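Local structure of inosine-uridine preferring nucleoside hydrolase family protein (Bacillus anthracis, 2C40) at residues P127-A132 with F175-A180; V149-T154 with E171-W176; G153-A158 with I191-L196. The protein is a calcium-binding member of the nucleoside hydrolase family, with a mixed alpha/beta fold and a pocket that holds alpha-D-ribofuranose in this model. One frame throughout, in Å; residues are numbered along the deposited sequence. Where two conformers were deposited one is given.

How the contacts relate
The chain passes through 127-132, which starts helix 129-137, and then through strand 145-151. It continues through the loop 153-158 and helix 172-176 into helix 178-186, and ends this course on strand 191-194. Contact 1 closes the longest of the three loops, with 42 residues between its segments. Contact 2 lies within that loop and ends on the same helix, sharing Phe175 and Trp176 with contact 1. Contact 3 starts from the same loop as contact 2, sharing Gly153 and Thr154, but runs on to the next strand and so crosses contact 1. Together they tie helices 129-137, 172-176 and 178-186 to the neighbouring parallel strands 145-151 and 191-194.

Contact 1: residues P127-A132 with F175-A180; sequences PLTDLA and FWDPEA
The indole of Trp176 carries Pro127 on one face. Pro127 CG sits 3.1 Å above the ring plane, displaced toward the rim. Pro127 CB comes in more obliquely and lies 3.4 Å from Trp176 CE3. The methyl Thr129 CG2 is placed at the edge of the indole, near its plane. That approach is modelled too short for two carbons, so its detail is doubtful. Trp176 CG is anti to the backbone N (chi1 -163°), which places CG beside the carbonyl carbon and the indole against Pro127. The ring of Phe73 also meets Trp176, and Ala37 touches it.

Beyond the indole the contact is made by small side chains. Ala180 CB fits against the first turn of helix 129-137. Ala180 CB lies 3.6 Å from Ala132 CB and 3.7 Å from Thr129 CA. Leu128 CB is a looser neighbour, 4.2 Å from Ala180 CB. The CA atoms of Thr129 and Ala180 are 5.0 Å apart, so the two backbones come close together here.

Each segment holds the start of a helix. Leu128 is the N-cap residue of helix 129-137, and Asp177 is that of helix 178-186. Asp177 OD1 accepts a weak capping bond from Ala180 N. A water joins the two N-cap residues: it accepts from Leu128 N at 2.8 Å and donates to Asp177 O at 3.0 Å.

The segments sit beside the pocket, with Pro127 touching Asp9, a calcium ligand. Leu128 also packs on Val181 and Val184 of helix 178-186. The chemistry is therefore mostly apolar: a proline-tryptophan packing and an alanine-alanine contact bring two helix starts together. The polar link between the segments is indirect, with one water satisfying a backbone N-H and a backbone carbonyl at once.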
ATOM      1  N   PRO A 127      20.971  -1.389   6.940  1.00 41.94           N
ATOM      2  CA  PRO A 127      22.319  -1.961   6.966  1.00 41.88           C
ATOM      3  C   PRO A 127      23.415  -0.960   7.351  1.00 41.93           C
ATOM      4  O   PRO A 127      23.176   0.246   7.281  1.00 41.83           O
ATOM      5  CB  PRO A 127      22.500  -2.365   5.508  1.00 42.84           C
ATOM      6  CG  PRO A 127      21.135  -2.690   5.039  1.00 41.70           C
ATOM      7  CD  PRO A 127      20.323  -1.617   5.648  1.00 41.37           C
ATOM      8  N   LEU A 128      24.617  -1.449   7.669  1.00 41.81           N
ATOM      9  CA  LEU A 128      25.683  -0.598   8.181  1.00 41.79           C
ATOM     10  C   LEU A 128      26.684  -0.123   7.146  1.00 41.82           C
ATOM     11  O   LEU A 128      27.647   0.507   7.505  1.00 42.72           O
ATOM     12  CB  LEU A 128      26.429  -1.323   9.297  1.00 42.00           C
ATOM     13  CG  LEU A 128      25.707  -1.365  10.646  1.00 41.15           C
ATOM     14  CD1 LEU A 128      26.456  -2.357  11.526  1.00 41.04           C
ATOM     15  CD2 LEU A 128      25.654   0.024  11.278  1.00 41.77           C
ATOM     16  N   THR A 129      26.455  -0.364   5.866  1.00 43.02           N
ATOM     17  CA  THR A 129      27.541  -0.191   4.890  1.00 42.58           C
ATOM     18  C   THR A 129      27.998   1.255   4.647  1.00 42.58           C
ATOM     19  O   THR A 129      29.201   1.471   4.449  1.00 40.73           O
ATOM     20  CB  THR A 129      27.421  -1.076   3.605  1.00 43.90           C
ATOM     21  OG1 THR A 129      27.725  -0.352   2.385  1.00 45.68           O
ATOM     22  CG2 THR A 129      26.187  -1.842   3.536  1.00 40.69           C
ATOM     23  N   ASP A 130      27.102   2.247   4.777  1.00 42.09           N
ATOM     24  CA  ASP A 130      27.576   3.661   4.694  1.00 42.69           C
ATOM     25  C   ASP A 130      28.550   4.004   5.845  1.00 42.32           C
ATOM     26  O   ASP A 130      29.497   4.806   5.672  1.00 42.82           O
ATOM     27  CB  ASP A 130      26.420   4.687   4.699  1.00 42.39           C
ATOM     28  CG  ASP A 130      25.610   4.718   3.393  1.00 44.35           C
ATOM     29  OD1 ASP A 130      26.150   4.455   2.298  1.00 42.10           O
ATOM     30  OD2 ASP A 130      24.396   5.047   3.478  1.00 47.16           O
ATOM     31  N   LEU A 131      28.311   3.431   7.026  1.00 41.50           N
ATOM     32  CA  LEU A 131      29.229   3.609   8.148  1.00 41.36           C
ATOM     33  C   LEU A 131      30.546   2.814   8.030  1.00 41.27           C
ATOM     34  O   LEU A 131      31.615   3.310   8.374  1.00 42.61           O
ATOM     35  CB  LEU A 131      28.521   3.306   9.478  1.00 40.55           C
ATOM     36  CG  LEU A 131      29.340   3.372  10.781  1.00 40.76           C
ATOM     37  CD1 LEU A 131      29.904   4.755  11.063  1.00 40.18           C
ATOM     38  CD2 LEU A 131      28.515   2.898  11.962  1.00 38.29           C
ATOM     39  N   ALA A 132      30.477   1.563   7.630  1.00 41.66           N
ATOM     40  CA  ALA A 132      31.678   0.756   7.403  1.00 41.92           C
ATOM     41  C   ALA A 132      32.615   1.495   6.500  1.00 41.86           C
ATOM     42  O   ALA A 132      33.832   1.604   6.738  1.00 42.71           O
ATOM     43  CB  ALA A 132      31.263  -0.594   6.754  1.00 41.32           C
ATOM     44  N   PHE A 175      22.397  -9.270   7.472  1.00 40.43           N
ATOM     45  CA  PHE A 175      22.514 -10.089   6.260  1.00 41.05           C
ATOM     46  C   PHE A 175      22.798  -9.276   4.970  1.00 40.85           C
ATOM     47  O   PHE A 175      23.561  -9.707   4.154  1.00 40.72           O
ATOM     48  CB  PHE A 175      21.247 -10.922   6.112  1.00 40.23           C
ATOM     49  CG  PHE A 175      21.274 -11.923   4.967  1.00 39.14           C
ATOM     50  CD1 PHE A 175      22.164 -12.982   4.986  1.00 39.22           C
ATOM     51  CD2 PHE A 175      20.370 -11.819   3.911  1.00 37.78           C
ATOM     52  CE1 PHE A 175      22.202 -13.901   3.976  1.00 37.18           C
ATOM     53  CE2 PHE A 175      20.380 -12.737   2.855  1.00 39.95           C
ATOM     54  CZ  PHE A 175      21.273 -13.797   2.883  1.00 40.64           C
ATOM     55  N   TRP A 176      22.212  -8.092   4.833  1.00 41.76           N
ATOM     56  CA  TRP A 176      22.384  -7.278   3.618  1.00 42.74           C
ATOM     57  C   TRP A 176      23.825  -7.014   3.317  1.00 42.78           C
ATOM     58  O   TRP A 176      24.207  -6.982   2.145  1.00 43.76           O
ATOM     59  CB  TRP A 176      21.658  -5.952   3.716  1.00 42.84           C
ATOM     60  CG  TRP A 176      21.418  -5.172   2.392  1.00 43.18           C
ATOM     61  CD1 TRP A 176      20.409  -5.356   1.533  1.00 43.38           C
ATOM     62  CD2 TRP A 176      22.153  -4.026   1.900  1.00 43.25           C
ATOM     63  NE1 TRP A 176      20.482  -4.482   0.503  1.00 42.11           N
ATOM     64  CE2 TRP A 176      21.529  -3.628   0.712  1.00 42.67           C
ATOM     65  CE3 TRP A 176      23.271  -3.299   2.365  1.00 43.36           C
ATOM     66  CZ2 TRP A 176      21.946  -2.526  -0.034  1.00 42.21           C
ATOM     67  CZ3 TRP A 176      23.715  -2.219   1.598  1.00 42.61           C
ATOM     68  CH2 TRP A 176      23.033  -1.849   0.402  1.00 44.31           C
ATOM     69  N   ASP A 177      24.628  -6.821   4.375  1.00 43.62           N
ATOM     70  CA  ASP A 177      26.067  -6.623   4.245  1.00 42.51           C
ATOM     71  C   ASP A 177      26.784  -7.022   5.561  1.00 42.06           C
ATOM     72  O   ASP A 177      27.023  -6.166   6.454  1.00 40.74           O
ATOM     73  CB  ASP A 177      26.340  -5.167   3.900  1.00 43.20           C
ATOM     74  CG  ASP A 177      27.779  -4.932   3.531  1.00 43.69           C
ATOM     75  OD1 ASP A 177      28.533  -5.895   3.692  1.00 43.78           O
ATOM     76  OD2 ASP A 177      28.138  -3.834   3.040  1.00 41.96           O
ATOM     77  N   PRO A 178      27.099  -8.310   5.694  1.00 41.64           N
ATOM     78  CA  PRO A 178      27.785  -8.851   6.877  1.00 42.42           C
ATOM     79  C   PRO A 178      29.183  -8.301   7.112  1.00 43.01           C
ATOM     80  O   PRO A 178      29.616  -8.183   8.282  1.00 43.18           O
ATOM     81  CB  PRO A 178      27.826 -10.353   6.601  1.00 42.08           C
ATOM     82  CG  PRO A 178      26.779 -10.577   5.554  1.00 41.35           C
ATOM     83  CD  PRO A 178      26.754  -9.372   4.729  1.00 40.93           C
ATOM     84  N   GLU A 179      29.870  -7.941   6.029  1.00 42.96           N
ATOM     85  CA  GLU A 179      31.213  -7.383   6.104  1.00 43.59           C
ATOM     86  C   GLU A 179      31.186  -6.006   6.773  1.00 42.37           C
ATOM     87  O   GLU A 179      32.063  -5.675   7.560  1.00 40.84           O
ATOM     88  CB  GLU A 179      31.816  -7.335   4.709  1.00 44.13           C
ATOM     89  CG  GLU A 179      32.027  -8.771   4.210  1.00 48.82           C
ATOM     90  CD  GLU A 179      32.354  -8.905   2.725  1.00 54.35           C
ATOM     91  OE1 GLU A 179      31.611  -8.368   1.846  1.00 61.70           O
ATOM     92  OE2 GLU A 179      33.341  -9.618   2.428  1.00 58.89           O
ATOM     93  N   ALA A 180      30.162  -5.221   6.466  1.00 40.98           N
ATOM     94  CA  ALA A 180      30.013  -3.944   7.072  1.00 41.21           C
ATOM     95  C   ALA A 180      29.833  -4.061   8.575  1.00 40.98           C
ATOM     96  O   ALA A 180      30.293  -3.194   9.319  1.00 40.40           O
ATOM     97  CB  ALA A 180      28.849  -3.231   6.488  1.00 41.63           C
TER
HETATM   98  O   HOH W   1      24.951  -4.239   7.385  1.00 24.63           O

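Contact 2: residues V149-T154 with E171-W176; sequences VWMGGT and EWNSFW. With RIB (alpha-D-ribofuranose), chain D.
The ribofuranose pocket and the N-cap of helix 172-176 coincide here. Glu171 is the N-cap residue, and its carboxylate joins the helix start, the strand end and the sugar. Its chain bends at chi2 (-78°) to bring both oxygens to these partners. Glu171 OE2 accepts from Gly153 N at 2.8 Å, from above the carboxylate plane, and from Ser174 N at 3.0 Å, on the syn side but tilted out of that plane. The Ser174 hydroxyl also donates to OE2, but Ser174 has two conformers and this bond is doubtful. Glu171 OE1 accepts from Asn173 N at 2.7 Å and from O5 of the ribofuranose at 2.8 Å. The carboxylate is thus fixed by backbone N-H groups on both segments.

Asn173 ND2 donates to Met151 O at 2.9 Å, nearly straight (172°). The oxygen lies in the amide plane, while the nitrogen stands above the carbonyl plane. Asn173 ND2 also donates to O3 of the sugar at 3.2 Å, a longer and less straight bond, and to Thr125 O. Three acceptors share two hydrogens, so one N-H must be shared. Met151 SD packs near this amide and near C5 of the sugar.

Trp150 packs its indole beside Asn173 CB, with Gly152 CA over one face, and its NE1 donates to Gly126 O. Strand 149-151 and helix 172-176 run at 92°. The strand lies between strands 120-124 and 191-194, and helix 246-255 touches Met151.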
ATOM      1  N   VAL A 149      23.517   3.639  17.691  1.00 40.69           N
ATOM      2  CA  VAL A 149      22.311   2.878  17.949  1.00 40.56           C
ATOM      3  C   VAL A 149      21.857   2.289  16.634  1.00 40.35           C
ATOM      4  O   VAL A 149      21.622   2.985  15.683  1.00 41.31           O
ATOM      5  CB  VAL A 149      21.199   3.729  18.607  1.00 40.47           C
ATOM      6  CG1 VAL A 149      20.026   2.838  19.070  1.00 39.66           C
ATOM      7  CG2 VAL A 149      21.794   4.489  19.812  1.00 40.30           C
ATOM      8  N   TRP A 150      21.758   0.969  16.605  1.00 40.58           N
ATOM      9  CA  TRP A 150      21.481   0.228  15.396  1.00 40.26           C
ATOM     10  C   TRP A 150      20.393  -0.820  15.615  1.00 40.06           C
ATOM     11  O   TRP A 150      20.403  -1.587  16.587  1.00 38.85           O
ATOM     12  CB  TRP A 150      22.778  -0.427  14.887  1.00 40.79           C
ATOM     13  CG  TRP A 150      22.661  -1.189  13.584  1.00 40.03           C
ATOM     14  CD1 TRP A 150      22.082  -0.760  12.399  1.00 39.75           C
ATOM     15  CD2 TRP A 150      23.121  -2.512  13.349  1.00 40.66           C
ATOM     16  NE1 TRP A 150      22.157  -1.743  11.462  1.00 40.15           N
ATOM     17  CE2 TRP A 150      22.795  -2.832  12.006  1.00 38.92           C
ATOM     18  CE3 TRP A 150      23.778  -3.464  14.144  1.00 39.49           C
ATOM     19  CZ2 TRP A 150      23.107  -4.066  11.429  1.00 40.20           C
ATOM     20  CZ3 TRP A 150      24.083  -4.702  13.580  1.00 40.69           C
ATOM     21  CH2 TRP A 150      23.726  -4.996  12.230  1.00 41.06           C
ATOM     22  N   MET A 151      19.469  -0.837  14.655  1.00 40.87           N
ATOM     23  CA  MET A 151      18.556  -1.925  14.459  1.00 40.21           C
ATOM     24  C   MET A 151      19.252  -3.008  13.650  1.00 40.23           C
ATOM     25  O   MET A 151      19.478  -2.897  12.439  1.00 41.57           O
ATOM     26  CB  MET A 151      17.285  -1.448  13.738  1.00 40.33           C
ATOM     27  CG  MET A 151      16.082  -2.462  13.879  1.00 42.01           C
ATOM     28  SD  MET A 151      16.188  -4.010  12.920  1.00 43.69           S
ATOM     29  CE  MET A 151      15.911  -5.211  14.182  1.00 43.26           C
ATOM     30  N   GLY A 152      19.586  -4.086  14.310  1.00 40.75           N
ATOM     31  CA  GLY A 152      20.216  -5.217  13.635  1.00 40.96           C
ATOM     32  C   GLY A 152      20.401  -6.383  14.584  1.00 41.50           C
ATOM     33  O   GLY A 152      20.332  -6.243  15.824  1.00 40.51           O
ATOM     34  N   GLY A 153      20.573  -7.553  13.981  1.00 41.91           N
ATOM     35  CA  GLY A 153      20.994  -8.758  14.683  1.00 41.84           C
ATOM     36  C   GLY A 153      19.864  -9.476  15.371  1.00 42.25           C
ATOM     37  O   GLY A 153      18.753  -8.959  15.448  1.00 41.21           O
ATOM     38  N   THR A 154      20.189 -10.684  15.830  1.00 42.56           N
ATOM     39  CA  THR A 154      19.355 -11.474  16.725  1.00 42.94           C
ATOM     40  C   THR A 154      20.209 -12.558  17.411  1.00 43.38           C
ATOM     41  O   THR A 154      21.223 -13.051  16.853  1.00 43.83           O
ATOM     42  CB  THR A 154      18.113 -12.101  15.966  1.00 43.08           C
ATOM     43  OG1 THR A 154      17.226 -12.738  16.877  1.00 40.40           O
ATOM     44  CG2 THR A 154      18.529 -13.116  14.866  1.00 43.82           C
ATOM     45  N   GLU A 171      19.552 -11.772  10.891  1.00 40.70           N
ATOM     46  CA  GLU A 171      18.575 -10.712  10.767  1.00 41.16           C
ATOM     47  C   GLU A 171      18.946  -9.915   9.504  1.00 41.23           C
ATOM     48  O   GLU A 171      20.113  -9.892   9.100  1.00 41.00           O
ATOM     49  CB  GLU A 171      18.612  -9.901  12.050  1.00 41.00           C
ATOM     50  CG  GLU A 171      17.881  -8.627  12.042  1.00 42.23           C
ATOM     51  CD  GLU A 171      18.619  -7.522  11.330  1.00 42.64           C
ATOM     52  OE1 GLU A 171      17.865  -6.718  10.775  1.00 42.77           O
ATOM     53  OE2 GLU A 171      19.910  -7.477  11.297  1.00 42.13           O
ATOM     54  N   TRP A 172      17.944  -9.302   8.853  1.00 41.35           N
ATOM     55  CA  TRP A 172      18.106  -8.669   7.536  1.00 40.30           C
ATOM     56  C   TRP A 172      19.105  -7.522   7.404  1.00 41.02           C
ATOM     57  O   TRP A 172      19.831  -7.443   6.399  1.00 40.61           O
ATOM     58  CB  TRP A 172      16.715  -8.225   6.958  1.00 40.45           C
ATOM     59  CG  TRP A 172      16.195  -9.197   5.939  1.00 40.23           C
ATOM     60  CD1 TRP A 172      15.160 -10.075   6.082  1.00 40.55           C
ATOM     61  CD2 TRP A 172      16.756  -9.444   4.655  1.00 37.53           C
ATOM     62  NE1 TRP A 172      15.010 -10.819   4.944  1.00 39.71           N
ATOM     63  CE2 TRP A 172      15.989 -10.456   4.053  1.00 41.46           C
ATOM     64  CE3 TRP A 172      17.812  -8.868   3.929  1.00 41.45           C
ATOM     65  CZ2 TRP A 172      16.275 -10.940   2.778  1.00 40.60           C
ATOM     66  CZ3 TRP A 172      18.084  -9.327   2.671  1.00 38.84           C
ATOM     67  CH2 TRP A 172      17.320 -10.357   2.102  1.00 39.89           C
ATOM     68  N   ASN A 173      19.092  -6.554   8.321  1.00 41.36           N
ATOM     69  CA  ASN A 173      20.061  -5.452   8.228  1.00 41.15           C
ATOM     70  C   ASN A 173      21.519  -5.945   8.272  1.00 41.30           C
ATOM     71  O   ASN A 173      22.379  -5.390   7.579  1.00 40.85           O
ATOM     72  CB  ASN A 173      19.794  -4.354   9.274  1.00 41.43           C
ATOM     73  CG  ASN A 173      18.521  -3.535   8.966  1.00 41.93           C
ATOM     74  OD1 ASN A 173      18.034  -3.523   7.830  1.00 44.57           O
ATOM     75  ND2 ASN A 173      18.021  -2.807   9.965  1.00 40.77           N
ATOM     76  N   SER A 174      21.791  -6.976   9.078  0.50 41.50           N
ATOM     77  CA  SER A 174      23.102  -7.622   9.100  0.50 41.88           C
ATOM     78  C   SER A 174      23.349  -8.423   7.829  0.50 41.19           C
ATOM     79  O   SER A 174      24.390  -8.288   7.202  0.50 41.74           O
ATOM     80  CB  SER A 174      23.259  -8.574  10.288  0.50 41.40           C
ATOM     81  OG  SER A 174      22.768  -7.990  11.474  0.50 45.73           O
ATOM     82  N   PHE A 175      22.397  -9.270   7.472  1.00 40.43           N
ATOM     83  CA  PHE A 175      22.514 -10.089   6.260  1.00 41.05           C
ATOM     84  C   PHE A 175      22.798  -9.276   4.970  1.00 40.85           C
ATOM     85  O   PHE A 175      23.561  -9.707   4.154  1.00 40.72           O
ATOM     86  CB  PHE A 175      21.247 -10.922   6.112  1.00 40.23           C
ATOM     87  CG  PHE A 175      21.274 -11.923   4.967  1.00 39.14           C
ATOM     88  CD1 PHE A 175      22.164 -12.982   4.986  1.00 39.22           C
ATOM     89  CD2 PHE A 175      20.370 -11.819   3.911  1.00 37.78           C
ATOM     90  CE1 PHE A 175      22.202 -13.901   3.976  1.00 37.18           C
ATOM     91  CE2 PHE A 175      20.380 -12.737   2.855  1.00 39.95           C
ATOM     92  CZ  PHE A 175      21.273 -13.797   2.883  1.00 40.64           C
ATOM     93  N   TRP A 176      22.212  -8.092   4.833  1.00 41.76           N
ATOM     94  CA  TRP A 176      22.384  -7.278   3.618  1.00 42.74           C
ATOM     95  C   TRP A 176      23.825  -7.014   3.317  1.00 42.78           C
ATOM     96  O   TRP A 176      24.207  -6.982   2.145  1.00 43.76           O
ATOM     97  CB  TRP A 176      21.658  -5.952   3.716  1.00 42.84           C
ATOM     98  CG  TRP A 176      21.418  -5.172   2.392  1.00 43.18           C
ATOM     99  CD1 TRP A 176      20.409  -5.356   1.533  1.00 43.38           C
ATOM    100  CD2 TRP A 176      22.153  -4.026   1.900  1.00 43.25           C
ATOM    101  NE1 TRP A 176      20.482  -4.482   0.503  1.00 42.11           N
ATOM    102  CE2 TRP A 176      21.529  -3.628   0.712  1.00 42.67           C
ATOM    103  CE3 TRP A 176      23.271  -3.299   2.365  1.00 43.36           C
ATOM    104  CZ2 TRP A 176      21.946  -2.526  -0.034  1.00 42.21           C
ATOM    105  CZ3 TRP A 176      23.715  -2.219   1.598  1.00 42.61           C
ATOM    106  CH2 TRP A 176      23.033  -1.849   0.402  1.00 44.31           C
TER
HETATM  107  O5  RIB D1312      15.265  -6.858   9.763  1.00 44.29           O
HETATM  108  C5  RIB D1312      14.359  -5.778  10.124  1.00 48.59           C
HETATM  109  C4  RIB D1312      14.567  -4.636   9.127  1.00 50.48           C
HETATM  110  O4  RIB D1312      14.119  -5.120   7.844  1.00 52.51           O
HETATM  111  C3  RIB D1312      13.875  -3.283   9.397  1.00 50.30           C
HETATM  112  O3  RIB D1312      14.902  -2.300   9.750  1.00 42.52           O
HETATM  113  C2  RIB D1312      12.988  -2.976   8.110  1.00 51.77           C
HETATM  114  O2  RIB D1312      12.974  -1.655   7.395  1.00 45.22           O
HETATM  115  C1  RIB D1312      13.367  -4.110   7.124  1.00 51.66           C

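Contact 3: residues G153-A158 with I191-L196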
ATOM      1  N   GLY A 153      20.573  -7.553  13.981  1.00 41.91           N
ATOM      2  CA  GLY A 153      20.994  -8.758  14.683  1.00 41.84           C
ATOM      3  C   GLY A 153      19.864  -9.476  15.371  1.00 42.25           C
ATOM      4  O   GLY A 153      18.753  -8.959  15.448  1.00 41.21           O
ATOM      5  N   THR A 154      20.189 -10.684  15.830  1.00 42.56           N
ATOM      6  CA  THR A 154      19.355 -11.474  16.725  1.00 42.94           C
ATOM      7  C   THR A 154      20.209 -12.558  17.411  1.00 43.38           C
ATOM      8  O   THR A 154      21.223 -13.051  16.853  1.00 43.83           O
ATOM      9  CB  THR A 154      18.113 -12.101  15.966  1.00 43.08           C
ATOM     10  OG1 THR A 154      17.226 -12.738  16.877  1.00 40.40           O
ATOM     11  CG2 THR A 154      18.529 -13.116  14.866  1.00 43.82           C
ATOM     12  N   PHE A 155      19.807 -12.898  18.629  1.00 42.97           N
ATOM     13  CA  PHE A 155      20.485 -13.940  19.419  1.00 43.21           C
ATOM     14  C   PHE A 155      19.560 -15.123  19.690  1.00 42.87           C
ATOM     15  O   PHE A 155      19.951 -16.062  20.361  1.00 42.71           O
ATOM     16  CB  PHE A 155      21.116 -13.356  20.707  1.00 42.08           C
ATOM     17  CG  PHE A 155      22.136 -12.255  20.429  1.00 40.32           C
ATOM     18  CD1 PHE A 155      21.769 -10.928  20.493  1.00 40.67           C
ATOM     19  CD2 PHE A 155      23.425 -12.562  20.086  1.00 39.55           C
ATOM     20  CE1 PHE A 155      22.663  -9.940  20.201  1.00 41.24           C
ATOM     21  CE2 PHE A 155      24.348 -11.575  19.787  1.00 39.74           C
ATOM     22  CZ  PHE A 155      23.972 -10.259  19.855  1.00 39.84           C
ATOM     23  N   ARG A 156      18.375 -15.108  19.089  1.00 43.19           N
ATOM     24  CA  ARG A 156      17.584 -16.341  18.914  1.00 43.98           C
ATOM     25  C   ARG A 156      18.213 -17.274  17.881  1.00 44.15           C
ATOM     26  O   ARG A 156      19.028 -16.853  17.044  1.00 42.81           O
ATOM     27  CB  ARG A 156      16.195 -16.036  18.405  1.00 43.67           C
ATOM     28  CG  ARG A 156      15.296 -15.298  19.383  1.00 44.80           C
ATOM     29  CD  ARG A 156      14.294 -14.547  18.580  1.00 46.01           C
ATOM     30  NE  ARG A 156      13.138 -14.066  19.305  1.00 45.84           N
ATOM     31  CZ  ARG A 156      12.217 -13.286  18.745  1.00 44.92           C
ATOM     32  NH1 ARG A 156      12.349 -12.906  17.495  1.00 43.81           N
ATOM     33  NH2 ARG A 156      11.169 -12.865  19.446  1.00 46.83           N
ATOM     34  N   THR A 157      17.781 -18.532  17.925  1.00 44.44           N
ATOM     35  CA  THR A 157      18.213 -19.569  16.973  1.00 45.08           C
ATOM     36  C   THR A 157      17.798 -19.332  15.509  1.00 44.92           C
ATOM     37  O   THR A 157      18.399 -19.895  14.599  1.00 45.04           O
ATOM     38  CB  THR A 157      17.713 -20.934  17.387  1.00 44.84           C
ATOM     39  OG1 THR A 157      16.332 -20.824  17.719  1.00 45.84           O
ATOM     40  CG2 THR A 157      18.496 -21.412  18.598  1.00 45.65           C
ATOM     41  N   ALA A 158      16.767 -18.520  15.284  1.00 44.61           N
ATOM     42  CA  ALA A 158      16.377 -18.170  13.936  1.00 44.43           C
ATOM     43  C   ALA A 158      16.080 -16.705  13.816  1.00 44.10           C
ATOM     44  O   ALA A 158      15.577 -16.090  14.771  1.00 43.90           O
ATOM     45  CB  ALA A 158      15.154 -18.994  13.501  1.00 45.00           C
ATOM     46  N   ILE A 191      28.139   0.560  21.044  1.00 42.82           N
ATOM     47  CA  ILE A 191      27.008   0.080  20.227  1.00 43.28           C
ATOM     48  C   ILE A 191      25.833  -0.361  21.097  1.00 43.78           C
ATOM     49  O   ILE A 191      25.950  -1.275  21.930  1.00 43.41           O
ATOM     50  CB  ILE A 191      27.399  -1.125  19.307  1.00 43.80           C
ATOM     51  CG1 ILE A 191      28.641  -0.794  18.465  1.00 42.89           C
ATOM     52  CG2 ILE A 191      26.269  -1.514  18.384  1.00 43.95           C
ATOM     53  CD1 ILE A 191      28.987  -1.815  17.513  1.00 42.16           C
ATOM     54  N   ASP A 192      24.718   0.355  20.923  1.00 43.75           N
ATOM     55  CA  ASP A 192      23.434  -0.064  21.387  1.00 43.59           C
ATOM     56  C   ASP A 192      22.721  -0.787  20.217  1.00 43.77           C
ATOM     57  O   ASP A 192      22.606  -0.245  19.102  1.00 43.79           O
ATOM     58  CB  ASP A 192      22.609   1.135  21.881  1.00 43.79           C
ATOM     59  CG  ASP A 192      23.301   1.941  23.029  1.00 44.83           C
ATOM     60  OD1 ASP A 192      24.073   1.388  23.842  1.00 43.25           O
ATOM     61  OD2 ASP A 192      23.031   3.158  23.102  1.00 46.37           O
ATOM     62  N   LEU A 193      22.248  -2.001  20.504  1.00 43.72           N
ATOM     63  CA  LEU A 193      21.575  -2.897  19.534  1.00 43.81           C
ATOM     64  C   LEU A 193      20.106  -3.049  19.861  1.00 42.78           C
ATOM     65  O   LEU A 193      19.768  -3.513  20.956  1.00 41.89           O
ATOM     66  CB  LEU A 193      22.073  -4.342  19.615  1.00 43.94           C
ATOM     67  CG  LEU A 193      23.003  -4.936  18.591  1.00 46.82           C
ATOM     68  CD1 LEU A 193      22.970  -6.456  18.669  1.00 47.41           C
ATOM     69  CD2 LEU A 193      22.692  -4.435  17.184  1.00 45.68           C
ATOM     70  N   ILE A 194      19.254  -2.682  18.905  1.00 41.63           N
ATOM     71  CA  ILE A 194      17.851  -3.143  18.910  1.00 42.10           C
ATOM     72  C   ILE A 194      17.773  -4.395  17.984  1.00 41.80           C
ATOM     73  O   ILE A 194      17.800  -4.302  16.748  1.00 41.63           O
ATOM     74  CB  ILE A 194      16.861  -2.018  18.533  1.00 41.27           C
ATOM     75  CG1 ILE A 194      16.802  -0.970  19.637  1.00 40.86           C
ATOM     76  CG2 ILE A 194      15.456  -2.554  18.303  1.00 43.05           C
ATOM     77  CD1 ILE A 194      18.020  -0.065  19.745  1.00 37.18           C
ATOM     78  N   THR A 195      17.761  -5.560  18.617  1.00 42.27           N
ATOM     79  CA  THR A 195      17.663  -6.850  17.933  1.00 42.06           C
ATOM     80  C   THR A 195      16.214  -7.166  17.559  1.00 43.36           C
ATOM     81  O   THR A 195      15.282  -6.531  18.072  1.00 44.28           O
ATOM     82  CB  THR A 195      18.205  -7.964  18.820  1.00 41.00           C
ATOM     83  OG1 THR A 195      17.338  -8.131  19.974  1.00 43.24           O
ATOM     84  CG2 THR A 195      19.675  -7.657  19.252  1.00 38.14           C
ATOM     85  N   LEU A 196      16.003  -8.179  16.717  1.00 43.08           N
ATOM     86  CA  LEU A 196      14.658  -8.688  16.519  1.00 43.33           C
ATOM     87  C   LEU A 196      13.882  -8.930  17.827  1.00 44.20           C
ATOM     88  O   LEU A 196      12.684  -8.568  17.885  1.00 44.96           O
ATOM     89  CB  LEU A 196      14.661  -9.949  15.669  1.00 43.46           C
ATOM     90  CG  LEU A 196      15.177  -9.772  14.217  1.00 43.19           C
ATOM     91  CD1 LEU A 196      15.310 -11.141  13.524  1.00 44.42           C
ATOM     92  CD2 LEU A 196      14.286  -8.838  13.371  1.00 42.99           C
TER
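The backbones of 153-158 and 191-196 meet at one point, where Gly153 and Thr195 have CA atoms 5.0 Å apart. Segment 153-158 is the loop after strand 145-151; 191-196 holds the neighbouring parallel strand 191-194 and the turn that follows it. These strands are joined through helices 172-176 and 178-186 in a beta-alpha-beta crossover of the nucleoside hydrolase sheet. The touching parts run 52° apart. Leu196 N donates to Gly153 O at 3.1 Å, in the carbonyl plane, with an N-H...O angle of 162°. Thr195 CA adds a CA-H...O contact to the same oxygen.

Around this bond the side chains are mostly apolar. Leu196 CD1 lies 3.8 Å from Thr154 CB, and the two side chains approach obliquely. Leu196 also packs on Glu171 and Asn160, and its nearest atom is about 4 Å from the ribofuranose. Phe155 has CG beside its backbone N (chi1 -59°), which carries the ring toward Leu193 and Thr195. The Thr154 hydroxyl is hydrogen-bonded to Glu197 and also accepts weakly from Arg156 N. Glu197 accepts from Phe155 N as well, which further fixes the loop. Leu193 CD1 reaches the edge of the Phe155 ring, 3.8 Å from CE1.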